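Local coordinates for geranyltranstransferase (Campylobacter jejuni, PDB 3NPK), which probably condenses geranyl diphosphate with isopentenyl diphosphate to give farnesyl diphosphate and pyrophosphate, as a member of the polyprenyl synthetase family, at residues Glu7-His12 against Asp64-Leu69; Ser53-Leu58 against Ile189-Asn194; Leu162-Leu167 against Asn238-Leu243; Gly204-Leu209 against Asn258-Asp263. All blocks are in the same frame, centred on the assembly; numbering follows the deposited sequence.

Contact 1: residues Glu7-His12 against Asp64-Leu69; sequences ELFIHH and DVALAL
Phe9 and Ala66 mark the nearest backbone approach of two helices whose axes pass 10.3 Å apart at a signed crossing angle of -74°, so that the contact is made by side chains of helix 5-14 reaching across. The Phe9 ring does so with its outer end: CE1 lies 3.7 Å from Ala66 CB, while CZ meets Leu67 CD1 at 4.0 Å. The edge of the Phe9 ring abuts helix 59-80, with Phe9 CE1 3.6 Å from Leu67 N and Leu67 CA in the ring plane. With CG anti to the backbone N, chi1 of -177° directs the ring towards Ala66 and Leu67.

One turn later comes the polar half of the contact. His12 NE2 donates to Asp64 OD1 over 2.8 Å in a bent bond of 144°. The acceptor lies in the imidazole plane, but the donor meets the anti side of the oxygen from outside the carboxylate plane. The bond helps to set the ring's rotation, and the carboxylate would probably polarise the imidazole.

Within the all-helical prenyltransferase fold, helix 5-14 lies across helix 59-80. Phe9 also packs on Gln45 of helix 42-54 and edge-to-face with His41, while Val65 and Leu69 touch helix 164-189.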
loop_
_atom_site.group_PDB
_atom_site.type_symbol
_atom_site.label_atom_id
_atom_site.label_comp_id
_atom_site.label_asym_id
_atom_site.label_seq_id
_atom_site.Cartn_x
_atom_site.Cartn_y
_atom_site.Cartn_z
ATOM N N GLU A 7 21.222 -14.316 7.840
ATOM C CA GLU A 7 22.180 -13.712 6.923
ATOM C C GLU A 7 21.681 -13.767 5.479
ATOM O O GLU A 7 21.867 -12.821 4.711
ATOM C CB GLU A 7 23.555 -14.369 7.062
ATOM C CG GLU A 7 24.209 -14.071 8.403
ATOM C CD GLU A 7 24.166 -12.581 8.763
ATOM O OE1 GLU A 7 24.514 -11.734 7.902
ATOM O OE2 GLU A 7 23.783 -12.256 9.910
ATOM N N LEU A 8 21.020 -14.868 5.125
ATOM C CA LEU A 8 20.445 -15.004 3.798
ATOM C C LEU A 8 19.481 -13.860 3.525
ATOM O O LEU A 8 19.535 -13.223 2.471
ATOM C CB LEU A 8 19.721 -16.340 3.666
ATOM C CG LEU A 8 19.115 -16.649 2.299
ATOM C CD1 LEU A 8 20.202 -16.963 1.288
ATOM C CD2 LEU A 8 18.143 -17.818 2.406
ATOM N N PHE A 9 18.582 -13.596 4.471
ATOM C CA PHE A 9 17.633 -12.496 4.285
ATOM C C PHE A 9 18.288 -11.092 4.263
ATOM O O PHE A 9 17.945 -10.244 3.429
ATOM C CB PHE A 9 16.507 -12.503 5.317
ATOM C CG PHE A 9 15.524 -11.417 5.066
ATOM C CD1 PHE A 9 14.708 -11.476 3.936
ATOM C CD2 PHE A 9 15.492 -10.274 5.862
ATOM C CE1 PHE A 9 13.831 -10.447 3.628
ATOM C CE2 PHE A 9 14.610 -9.238 5.568
ATOM C CZ PHE A 9 13.771 -9.326 4.453
ATOM N N ILE A 10 19.232 -10.844 5.165
ATOM C CA ILE A 10 19.929 -9.562 5.133
ATOM C C ILE A 10 20.607 -9.324 3.778
ATOM O O ILE A 10 20.531 -8.233 3.217
ATOM C CB ILE A 10 20.963 -9.465 6.255
ATOM C CG1 ILE A 10 20.235 -9.372 7.602
ATOM C CG2 ILE A 10 21.862 -8.233 6.049
ATOM C CD1 ILE A 10 21.129 -9.565 8.798
ATOM N N HIS A 11 21.274 -10.348 3.255
ATOM C CA HIS A 11 21.933 -10.229 1.964
ATOM C C HIS A 11 20.892 -9.943 0.867
ATOM O O HIS A 11 21.112 -9.109 -0.017
ATOM C CB HIS A 11 22.711 -11.516 1.685
ATOM C CG HIS A 11 23.473 -11.505 0.400
ATOM N ND1 HIS A 11 24.702 -10.894 0.267
ATOM C CD2 HIS A 11 23.192 -12.054 -0.806
ATOM C CE1 HIS A 11 25.140 -11.057 -0.969
ATOM N NE2 HIS A 11 24.242 -11.757 -1.640
ATOM N N HIS A 12 19.739 -10.603 0.948
ATOM C CA HIS A 12 18.685 -10.388 -0.041
ATOM C C HIS A 12 18.165 -8.953 0.018
ATOM O O HIS A 12 18.005 -8.301 -1.009
ATOM C CB HIS A 12 17.545 -11.383 0.177
ATOM C CG HIS A 12 16.522 -11.384 -0.915
ATOM N ND1 HIS A 12 16.739 -11.990 -2.132
ATOM C CD2 HIS A 12 15.277 -10.847 -0.975
ATOM C CE1 HIS A 12 15.663 -11.852 -2.888
ATOM N NE2 HIS A 12 14.764 -11.153 -2.215
ATOM N N ASP A 64 11.607 -12.999 -1.554
ATOM C CA ASP A 64 10.863 -11.815 -2.007
ATOM C C ASP A 64 9.598 -11.619 -1.170
ATOM O O ASP A 64 9.151 -10.495 -0.971
ATOM C CB ASP A 64 10.445 -11.929 -3.474
ATOM C CG ASP A 64 11.583 -11.687 -4.442
ATOM O OD1 ASP A 64 12.612 -11.088 -4.046
ATOM O OD2 ASP A 64 11.429 -12.087 -5.623
ATOM N N VAL A 65 9.009 -12.712 -0.689
ATOM C CA VAL A 65 7.786 -12.598 0.104
ATOM C C VAL A 65 8.154 -12.080 1.493
ATOM O O VAL A 65 7.464 -11.214 2.047
ATOM C CB VAL A 65 7.029 -13.961 0.182
ATOM C CG1 VAL A 65 5.685 -13.786 0.870
ATOM C CG2 VAL A 65 6.837 -14.533 -1.219
ATOM N N ALA A 66 9.252 -12.587 2.048
ATOM C CA ALA A 66 9.789 -12.052 3.296
ATOM C C ALA A 66 10.106 -10.565 3.149
ATOM O O ALA A 66 9.868 -9.769 4.073
ATOM C CB ALA A 66 11.046 -12.824 3.713
ATOM N N LEU A 67 10.657 -10.186 1.995
ATOM C CA LEU A 67 10.982 -8.789 1.729
ATOM C C LEU A 67 9.729 -7.909 1.771
ATOM O O LEU A 67 9.733 -6.833 2.387
ATOM C CB LEU A 67 11.669 -8.655 0.374
ATOM C CG LEU A 67 12.327 -7.299 0.108
ATOM C CD1 LEU A 67 13.402 -7.052 1.157
ATOM C CD2 LEU A 67 12.927 -7.306 -1.288
ATOM N N ALA A 68 8.653 -8.372 1.143
ATOM C CA ALA A 68 7.388 -7.638 1.161
ATOM C C ALA A 68 6.904 -7.396 2.599
ATOM O O ALA A 68 6.442 -6.288 2.929
ATOM C CB ALA A 68 6.336 -8.393 0.369
ATOM N N LEU A 69 7.001 -8.424 3.447
ATOM C CA LEU A 69 6.629 -8.300 4.858
ATOM C C LEU A 69 7.428 -7.219 5.555
ATOM O O LEU A 69 6.861 -6.402 6.292
ATOM C CB LEU A 69 6.837 -9.614 5.601
ATOM C CG LEU A 69 5.722 -10.636 5.546
ATOM C CD1 LEU A 69 6.282 -11.972 6.046
ATOM C CD2 LEU A 69 4.529 -10.174 6.375
#

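Contact 2: residues Ser53-Leu58 against Ile189-Asn194; sequences SNKPEL and ICELNN
Cys190, Lys55 and Asn54 carry most of this contact, which joins two helix ends at one margin of the all-helical prenyltransferase fold. Helix 164-189 finishes in a Schellman motif, with Glu191 at positive phi, and the Cys190 carbonyl faces the segment that follows helix 42-54.

The thiol group of Cys190 fits against the bases of two side chains. Cys190 SG lies 3.8 Å from both Lys55 CB and Asn54 CB, while Cys190 CB approaches Asn54 OD1. Lys55 then runs on, extended beyond CG, past the cysteine backbone, bringing CE to 3.1 Å from Cys190 O. Its ammonium group is also near that carbonyl, but the angle is too poor for a hydrogen bond.

Water supplies the polar links instead. One molecule donates to both Asn54 OD1 and Cys190 O, tying the amide to the helix end. A second accepts from Lys55 NZ and donates to Ile189 O and Glu191 OE1, a three-way bridge between the segments. Lys55 NZ and Glu191 OE1 are themselves 4.0 Å apart, too far for a salt bridge; Glu191 OE2 forms a salt bridge with Lys127.

Beside these water bridges lies a smaller apolar part. Leu58 sits in a short 3-10 turn closed by its own N bonding to Lys55 O, and the side chains of Leu58 and Ile189 run antiparallel alongside each other. Leu58 CD1 lies 4.0 Å from Ile189 CG2 and 3.5 Å from Ile189 O.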
loop_
_atom_site.group_PDB
_atom_site.type_symbol
_atom_site.label_atom_id
_atom_site.label_comp_id
_atom_site.label_asym_id
_atom_site.label_seq_id
_atom_site.Cartn_x
_atom_site.Cartn_y
_atom_site.Cartn_z
ATOM N N SER A 53 11.335 -25.370 6.611
ATOM C CA SER A 53 10.955 -26.600 7.305
ATOM C C SER A 53 10.078 -27.512 6.452
ATOM O O SER A 53 9.999 -28.718 6.694
ATOM C CB SER A 53 10.219 -26.270 8.608
ATOM O OG SER A 53 8.877 -25.878 8.356
ATOM N N ASN A 54 9.411 -26.945 5.458
ATOM C CA ASN A 54 8.390 -27.690 4.733
ATOM C C ASN A 54 8.717 -27.924 3.256
ATOM O O ASN A 54 8.559 -29.039 2.730
ATOM C CB ASN A 54 7.048 -26.967 4.865
ATOM C CG ASN A 54 5.894 -27.825 4.446
ATOM O OD1 ASN A 54 5.446 -27.757 3.310
ATOM N ND2 ASN A 54 5.423 -28.671 5.358
ATOM N N LYS A 55 9.144 -26.859 2.583
ATOM C CA LYS A 55 9.535 -26.939 1.179
ATOM C C LYS A 55 10.802 -26.133 0.967
ATOM O O LYS A 55 10.767 -25.033 0.409
ATOM C CB LYS A 55 8.419 -26.410 0.279
ATOM C CG LYS A 55 7.307 -27.403 0.015
ATOM C CD LYS A 55 6.493 -26.969 -1.189
ATOM C CE LYS A 55 5.280 -27.859 -1.396
ATOM N NZ LYS A 55 4.632 -27.563 -2.707
ATOM N N PRO A 56 11.933 -26.667 1.434
ATOM C CA PRO A 56 13.179 -25.900 1.357
ATOM C C PRO A 56 13.553 -25.571 -0.080
ATOM O O PRO A 56 14.341 -24.647 -0.300
ATOM C CB PRO A 56 14.208 -26.846 1.991
ATOM C CG PRO A 56 13.530 -28.213 1.962
ATOM C CD PRO A 56 12.108 -27.900 2.223
ATOM N N GLU A 57 12.992 -26.306 -1.045
ATOM C CA GLU A 57 13.270 -26.027 -2.458
ATOM C C GLU A 57 12.673 -24.695 -2.931
ATOM O O GLU A 57 12.957 -24.238 -4.036
ATOM C CB GLU A 57 12.775 -27.175 -3.354
ATOM C CG GLU A 57 11.256 -27.330 -3.381
ATOM C CD GLU A 57 10.710 -28.316 -2.349
ATOM O OE1 GLU A 57 11.307 -28.497 -1.266
ATOM O OE2 GLU A 57 9.659 -28.919 -2.639
ATOM N N LEU A 58 11.828 -24.091 -2.102
ATOM C CA LEU A 58 11.244 -22.790 -2.411
ATOM C C LEU A 58 11.826 -21.661 -1.555
ATOM O O LEU A 58 11.338 -20.537 -1.609
ATOM C CB LEU A 58 9.720 -22.827 -2.223
ATOM C CG LEU A 58 8.943 -23.646 -3.255
ATOM C CD1 LEU A 58 7.468 -23.718 -2.844
ATOM C CD2 LEU A 58 9.096 -23.044 -4.645
ATOM N N ILE A 189 2.985 -20.257 0.644
ATOM C CA ILE A 189 4.069 -20.548 -0.306
ATOM C C ILE A 189 4.211 -22.060 -0.528
ATOM O O ILE A 189 4.411 -22.534 -1.668
ATOM C CB ILE A 189 5.400 -19.962 0.192
ATOM C CG1 ILE A 189 5.359 -18.440 0.096
ATOM C CG2 ILE A 189 6.589 -20.511 -0.605
ATOM C CD1 ILE A 189 6.419 -17.750 0.956
ATOM N N CYS A 190 4.104 -22.813 0.563
ATOM C CA CYS A 190 4.268 -24.265 0.539
ATOM C C CYS A 190 3.008 -25.024 0.137
ATOM O O CYS A 190 3.028 -26.263 0.051
ATOM C CB CYS A 190 4.713 -24.742 1.917
ATOM S SG CYS A 190 6.314 -24.099 2.407
ATOM N N GLU A 191 1.920 -24.286 -0.080
ATOM C CA GLU A 191 0.624 -24.880 -0.409
ATOM C C GLU A 191 0.208 -25.888 0.668
ATOM O O GLU A 191 -0.354 -26.955 0.378
ATOM C CB GLU A 191 0.631 -25.479 -1.829
ATOM C CG GLU A 191 0.673 -24.401 -2.904
ATOM C CD GLU A 191 0.857 -24.975 -4.296
ATOM O OE1 GLU A 191 2.009 -25.258 -4.662
ATOM O OE2 GLU A 191 -0.146 -25.137 -5.029
ATOM N N LEU A 192 0.472 -25.533 1.928
ATOM C CA LEU A 192 0.040 -26.349 3.058
ATOM C C LEU A 192 -1.480 -26.321 3.178
ATOM O O LEU A 192 -2.124 -25.312 2.865
ATOM C CB LEU A 192 0.680 -25.844 4.356
ATOM C CG LEU A 192 0.443 -26.681 5.615
ATOM C CD1 LEU A 192 1.115 -28.057 5.525
ATOM C CD2 LEU A 192 0.936 -25.923 6.835
ATOM N N ASN A 193 -2.060 -27.437 3.603
ATOM C CA ASN A 193 -3.503 -27.519 3.731
ATOM C C ASN A 193 -4.061 -26.420 4.654
ATOM O O ASN A 193 -3.358 -25.900 5.533
ATOM C CB ASN A 193 -3.901 -28.919 4.225
ATOM C CG ASN A 193 -3.325 -29.238 5.591
ATOM O OD1 ASN A 193 -2.280 -29.905 5.722
ATOM N ND2 ASN A 193 -3.998 -28.761 6.620
ATOM N N ASN A 194 -5.325 -26.066 4.441
ATOM C CA ASN A 194 -5.948 -25.009 5.229
ATOM C C ASN A 194 -6.018 -25.300 6.717
ATOM O O ASN A 194 -5.950 -24.376 7.533
ATOM C CB ASN A 194 -7.364 -24.725 4.737
ATOM C CG ASN A 194 -7.403 -24.151 3.332
ATOM O OD1 ASN A 194 -8.409 -24.285 2.622
ATOM N ND2 ASN A 194 -6.328 -23.491 2.930
HETATM O O HOH W 1 3.079 -28.130 2.038
HETATM O O HOH W 2 4.213 -24.797 -3.278
#

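Contact 3: residues Leu162-Leu167 against Asn238-Leu243; sequences LSLNEL and NSFVNL
Two helix N-termini meet here, each begun by a serine N-cap: Leu167 in the first turn of helix 164-189 faces Phe240 in the first turn of helix 240-244, and Leu162 faces Asn238 in the residues leading into them. The central feature is a CH-pi contact. Leu167 CD2 sits over the middle of one Phe240 face, 4.0 Å from the ring centroid and only 4° off the normal. Leu167 CD2 also touches Leu243 CD1 at 3.8 Å and the backbone between Ser239 and Phe240. Its reach follows from chi1 of -175°, which sets CG opposite the backbone N and carries the isobutyl group over to the aromatic ring. Leu164 adds CD2 obliquely against Phe240 CE1, and Leu243 CD1 presses on Leu164 CA at 3.6 Å.

In the first N-cap, Ser163 and Glu166 form a capping box: Glu166 N donates to Ser163 OG, and Ser163 N returns a nearly straight bond to Glu166 OE1. Ser239 OG accepts from Asn242 N in the second, with a weak further bond from Val241 N. Phe240 N donates to Asp216 OD2 of helix 194-220, within the DDIID sequence that corresponds to the second aspartate-rich motif of polyprenyl synthetases.

Just before the caps, Leu162 N donates to Asn238 OD1 over 2.9 Å, approaching from above the carbonyl plane. A water donates to Asn238 OD1 at 2.6 Å and to Leu162 O. Asn238 ND2 bonds to Lys160 O, so both ends of the amide are held by the chain around Leu162, whose side chain packs on Phe23 of the second subunit.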
loop_
_atom_site.group_PDB
_atom_site.type_symbol
_atom_site.label_atom_id
_atom_site.label_comp_id
_atom_site.label_asym_id
_atom_site.label_seq_id
_atom_site.Cartn_x
_atom_site.Cartn_y
_atom_site.Cartn_z
ATOM N N LEU A 162 -9.532 2.029 28.258
ATOM C CA LEU A 162 -9.955 0.842 27.522
ATOM C C LEU A 162 -10.270 -0.285 28.487
ATOM O O LEU A 162 -9.649 -0.397 29.549
ATOM C CB LEU A 162 -8.839 0.364 26.590
ATOM C CG LEU A 162 -8.518 1.289 25.421
ATOM C CD1 LEU A 162 -7.444 0.699 24.531
ATOM C CD2 LEU A 162 -9.792 1.613 24.632
ATOM N N SER A 163 -11.217 -1.128 28.094
ATOM C CA SER A 163 -11.493 -2.365 28.800
ATOM C C SER A 163 -10.453 -3.392 28.376
ATOM O O SER A 163 -9.720 -3.187 27.403
ATOM C CB SER A 163 -12.877 -2.881 28.419
ATOM O OG SER A 163 -12.851 -3.337 27.075
ATOM N N LEU A 164 -10.415 -4.511 29.085
ATOM C CA LEU A 164 -9.512 -5.606 28.742
ATOM C C LEU A 164 -9.795 -6.108 27.330
ATOM O O LEU A 164 -8.876 -6.285 26.528
ATOM C CB LEU A 164 -9.702 -6.758 29.732
ATOM C CG LEU A 164 -8.514 -7.649 30.116
ATOM C CD1 LEU A 164 -8.956 -9.088 30.443
ATOM C CD2 LEU A 164 -7.399 -7.633 29.127
ATOM N N ASN A 165 -11.066 -6.342 27.017
ATOM C CA ASN A 165 -11.403 -6.824 25.673
ATOM C C ASN A 165 -10.984 -5.837 24.576
ATOM O O ASN A 165 -10.504 -6.231 23.501
ATOM C CB ASN A 165 -12.889 -7.161 25.564
ATOM C CG ASN A 165 -13.242 -8.458 26.273
ATOM O OD1 ASN A 165 -12.359 -9.238 26.658
ATOM N ND2 ASN A 165 -14.539 -8.705 26.438
ATOM N N GLU A 166 -11.140 -4.548 24.857
ATOM C CA GLU A 166 -10.740 -3.514 23.908
ATOM C C GLU A 166 -9.227 -3.467 23.724
ATOM O O GLU A 166 -8.726 -3.328 22.600
ATOM C CB GLU A 166 -11.261 -2.150 24.361
ATOM C CG GLU A 166 -12.744 -2.020 24.098
ATOM C CD GLU A 166 -13.375 -0.815 24.765
ATOM O OE1 GLU A 166 -12.782 -0.256 25.717
ATOM O OE2 GLU A 166 -14.477 -0.434 24.324
ATOM N N LEU A 167 -8.501 -3.607 24.830
ATOM C CA LEU A 167 -7.044 -3.617 24.767
ATOM C C LEU A 167 -6.557 -4.842 23.990
ATOM O O LEU A 167 -5.651 -4.733 23.171
ATOM C CB LEU A 167 -6.461 -3.571 26.183
ATOM C CG LEU A 167 -4.942 -3.460 26.301
ATOM C CD1 LEU A 167 -4.410 -2.218 25.591
ATOM C CD2 LEU A 167 -4.544 -3.453 27.770
ATOM N N ASN A 238 -3.084 2.723 29.156
ATOM C CA ASN A 238 -3.721 1.406 29.125
ATOM C C ASN A 238 -2.700 0.284 29.083
ATOM O O ASN A 238 -1.918 0.185 28.143
ATOM C CB ASN A 238 -4.632 1.276 27.904
ATOM C CG ASN A 238 -5.763 2.291 27.909
ATOM O OD1 ASN A 238 -6.652 2.240 28.763
ATOM N ND2 ASN A 238 -5.732 3.213 26.955
ATOM N N SER A 239 -2.706 -0.577 30.088
ATOM C CA SER A 239 -1.791 -1.713 30.056
ATOM C C SER A 239 -2.419 -2.946 30.683
ATOM O O SER A 239 -3.348 -2.848 31.490
ATOM C CB SER A 239 -0.456 -1.366 30.731
ATOM O OG SER A 239 -0.395 -1.851 32.062
ATOM N N PHE A 240 -1.910 -4.112 30.299
ATOM C CA PHE A 240 -2.432 -5.366 30.822
ATOM C C PHE A 240 -2.168 -5.467 32.326
ATOM O O PHE A 240 -2.926 -6.107 33.066
ATOM C CB PHE A 240 -1.794 -6.553 30.092
ATOM C CG PHE A 240 -2.322 -6.771 28.693
ATOM C CD1 PHE A 240 -3.543 -7.392 28.488
ATOM C CD2 PHE A 240 -1.588 -6.363 27.586
ATOM C CE1 PHE A 240 -4.023 -7.606 27.203
ATOM C CE2 PHE A 240 -2.056 -6.578 26.299
ATOM C CZ PHE A 240 -3.274 -7.203 26.106
ATOM N N VAL A 241 -1.079 -4.849 32.771
ATOM C CA VAL A 241 -0.725 -4.857 34.186
ATOM C C VAL A 241 -1.690 -3.992 35.002
ATOM O O VAL A 241 -2.120 -4.378 36.090
ATOM C CB VAL A 241 0.725 -4.386 34.413
ATOM C CG1 VAL A 241 1.032 -4.311 35.903
ATOM C CG2 VAL A 241 1.703 -5.322 33.706
ATOM N N ASN A 242 -2.040 -2.830 34.466
ATOM C CA ASN A 242 -2.994 -1.947 35.134
ATOM C C ASN A 242 -4.366 -2.589 35.283
ATOM O O ASN A 242 -5.014 -2.459 36.322
ATOM C CB ASN A 242 -3.122 -0.624 34.383
ATOM C CG ASN A 242 -1.900 0.252 34.541
ATOM O OD1 ASN A 242 -1.248 0.241 35.590
ATOM N ND2 ASN A 242 -1.581 1.024 33.503
ATOM N N LEU A 243 -4.803 -3.284 34.242
ATOM C CA LEU A 243 -6.124 -3.896 34.230
ATOM C C LEU A 243 -6.177 -5.170 35.057
ATOM O O LEU A 243 -7.141 -5.403 35.790
ATOM C CB LEU A 243 -6.554 -4.209 32.797
ATOM C CG LEU A 243 -6.863 -3.013 31.903
ATOM C CD1 LEU A 243 -7.218 -3.470 30.504
ATOM C CD2 LEU A 243 -8.005 -2.212 32.503
HETATM O O HOH W 3 -7.311 0.547 30.590
#

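Contact 4: residues Gly204-Leu209 against Asn258-Asp263; sequences GLKLGL and NECEQD
Lys206 of helix 194-220 faces Glu259, Cys260 and Asp263 of helix 246-265, two nearly antiparallel helices of the helical prenyltransferase fold, their axes 10.4 Å apart at closest approach and their directions 152° apart. The ionic part is a small salt-bridge network with one cation and two anions. Lys206 NZ is 2.8 Å from Glu259 OE1, meeting that oxygen on its anti side and somewhat out of the carboxylate plane. Lys206 NZ to Asp263 OD2, at 3.4 Å, is a weak second bond. Glu259 and Asp263 stand one turn apart on the same helix, and the lysine chain crosses each of them at about a right angle. It is extended as far as CD and then bends at chi3 (-72°), which turns its amine to the acids.

Nonpolar packing accompanies the charges. The aliphatic part of Lys206 and the CD2 methyl of Leu207 both lie near Cys260 SG, as do Leu203 and Ile210 near the cysteine, but Cys260 occupies two positions and the detailed packing of its sulfur is doubtful.

The ammonium group of Lys206 thus stands between two carboxylates, whose combined negative charge would probably stabilise its protonated form.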
loop_
_atom_site.group_PDB
_atom_site.type_symbol
_atom_site.label_atom_id
_atom_site.label_comp_id
_atom_site.label_asym_id
_atom_site.label_seq_id
_atom_site.Cartn_x
_atom_site.Cartn_y
_atom_site.Cartn_z
ATOM N N GLY A 204 0.402 -17.628 15.616
ATOM C CA GLY A 204 0.938 -16.279 15.449
ATOM C C GLY A 204 0.175 -15.226 16.246
ATOM O O GLY A 204 0.781 -14.336 16.852
ATOM N N LEU A 205 -1.155 -15.327 16.270
ATOM C CA LEU A 205 -1.964 -14.369 17.034
ATOM C C LEU A 205 -1.610 -14.447 18.508
ATOM O O LEU A 205 -1.513 -13.422 19.196
ATOM C CB LEU A 205 -3.450 -14.667 16.875
ATOM C CG LEU A 205 -4.049 -14.465 15.493
ATOM C CD1 LEU A 205 -5.524 -14.855 15.553
ATOM C CD2 LEU A 205 -3.861 -13.016 14.970
ATOM N N LYS A 206 -1.431 -15.672 18.999
ATOM C CA LYS A 206 -1.100 -15.870 20.410
ATOM C C LYS A 206 0.281 -15.298 20.734
ATOM O O LYS A 206 0.468 -14.644 21.754
ATOM C CB LYS A 206 -1.180 -17.351 20.785
ATOM C CG LYS A 206 -1.183 -17.589 22.281
ATOM C CD LYS A 206 -1.475 -19.036 22.612
ATOM C CE LYS A 206 -2.918 -19.368 22.339
ATOM N NZ LYS A 206 -3.207 -20.772 22.727
ATOM N N LEU A 207 1.244 -15.527 19.853
ATOM C CA LEU A 207 2.590 -15.002 20.067
ATOM C C LEU A 207 2.548 -13.484 20.134
ATOM O O LEU A 207 3.190 -12.876 20.991
ATOM C CB LEU A 207 3.513 -15.437 18.931
ATOM C CG LEU A 207 3.850 -16.927 18.923
ATOM C CD1 LEU A 207 4.785 -17.209 17.780
ATOM C CD2 LEU A 207 4.464 -17.329 20.254
ATOM N N GLY A 208 1.794 -12.874 19.219
ATOM C CA GLY A 208 1.677 -11.429 19.202
ATOM C C GLY A 208 1.166 -10.887 20.526
ATOM O O GLY A 208 1.696 -9.904 21.058
ATOM N N LEU A 209 0.123 -11.521 21.055
ATOM C CA LEU A 209 -0.461 -11.127 22.338
ATOM C C LEU A 209 0.533 -11.322 23.478
ATOM O O LEU A 209 0.688 -10.455 24.341
ATOM C CB LEU A 209 -1.712 -11.959 22.593
ATOM C CG LEU A 209 -2.427 -11.837 23.934
ATOM C CD1 LEU A 209 -2.895 -10.415 24.137
ATOM C CD2 LEU A 209 -3.592 -12.812 23.942
ATOM N N ASN A 258 2.396 -21.536 27.941
ATOM C CA ASN A 258 2.181 -22.979 28.054
ATOM C C ASN A 258 1.286 -23.505 26.934
ATOM O O ASN A 258 1.517 -24.590 26.399
ATOM C CB ASN A 258 1.604 -23.365 29.422
ATOM C CG ASN A 258 1.402 -24.868 29.560
ATOM O OD1 ASN A 258 0.278 -25.363 29.473
ATOM N ND2 ASN A 258 2.498 -25.602 29.746
ATOM N N GLU A 259 0.264 -22.735 26.575
ATOM C CA GLU A 259 -0.570 -23.106 25.444
ATOM C C GLU A 259 0.259 -23.124 24.163
ATOM O O GLU A 259 0.149 -24.040 23.348
ATOM C CB GLU A 259 -1.744 -22.144 25.310
ATOM C CG GLU A 259 -2.753 -22.287 26.436
ATOM C CD GLU A 259 -3.861 -21.262 26.372
ATOM O OE1 GLU A 259 -3.888 -20.461 25.412
ATOM O OE2 GLU A 259 -4.708 -21.264 27.290
ATOM N N CYS A 260 1.099 -22.111 23.988
ATOM C CA CYS A 260 1.953 -22.073 22.807
ATOM C C CYS A 260 2.891 -23.278 22.760
ATOM O O CYS A 260 3.141 -23.815 21.684
ATOM C CB CYS A 260 2.733 -20.755 22.707
ATOM S SG CYS A 260 1.738 -19.340 22.153
ATOM N N GLU A 261 3.392 -23.710 23.916
ATOM C CA GLU A 261 4.253 -24.888 23.985
ATOM C C GLU A 261 3.526 -26.119 23.431
ATOM O O GLU A 261 4.101 -26.926 22.684
ATOM C CB GLU A 261 4.699 -25.113 25.437
ATOM C CG GLU A 261 5.468 -26.405 25.701
ATOM C CD GLU A 261 5.904 -26.527 27.162
ATOM O OE1 GLU A 261 6.546 -25.591 27.677
ATOM O OE2 GLU A 261 5.592 -27.552 27.803
ATOM N N GLN A 262 2.252 -26.262 23.788
ATOM C CA GLN A 262 1.446 -27.369 23.282
ATOM C C GLN A 262 1.209 -27.246 21.776
ATOM O O GLN A 262 1.279 -28.239 21.035
ATOM C CB GLN A 262 0.113 -27.428 24.028
ATOM C CG GLN A 262 0.283 -27.629 25.516
ATOM C CD GLN A 262 -1.022 -27.557 26.264
ATOM O OE1 GLN A 262 -2.037 -28.112 25.831
ATOM N NE2 GLN A 262 -1.006 -26.881 27.406
ATOM N N ASP A 263 0.943 -26.023 21.324
ATOM C CA ASP A 263 0.720 -25.759 19.907
ATOM C C ASP A 263 1.980 -26.035 19.085
ATOM O O ASP A 263 1.906 -26.548 17.965
ATOM C CB ASP A 263 0.253 -24.317 19.687
ATOM C CG ASP A 263 -1.064 -24.009 20.392
ATOM O OD1 ASP A 263 -1.867 -24.946 20.609
ATOM O OD2 ASP A 263 -1.295 -22.823 20.724
#

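Overall arrangement
Contact 1 is buried; contacts 2 and 3 are partly buried and include exposed residues, and contact 4 is partly buried with no exposed residue touching. Contacts 2 and 3 lie on opposite sides of the chain's centre, about 37 Å apart between centres, yet helix 164-189 links them, since contact 3 is at its start and contact 2 at its end. Contacts 1 and 2 touch through Val65 and Ile189, whereas Phe240 packs on Leu209 where contacts 3 and 4 adjoin. Their chemistry differs: a direct imidazole-carboxylate bond beside apolar packing in contact 1, mostly water bridging in contact 2, capped helix starts around an aromatic face in contact 3, and an ionic network in contact 4.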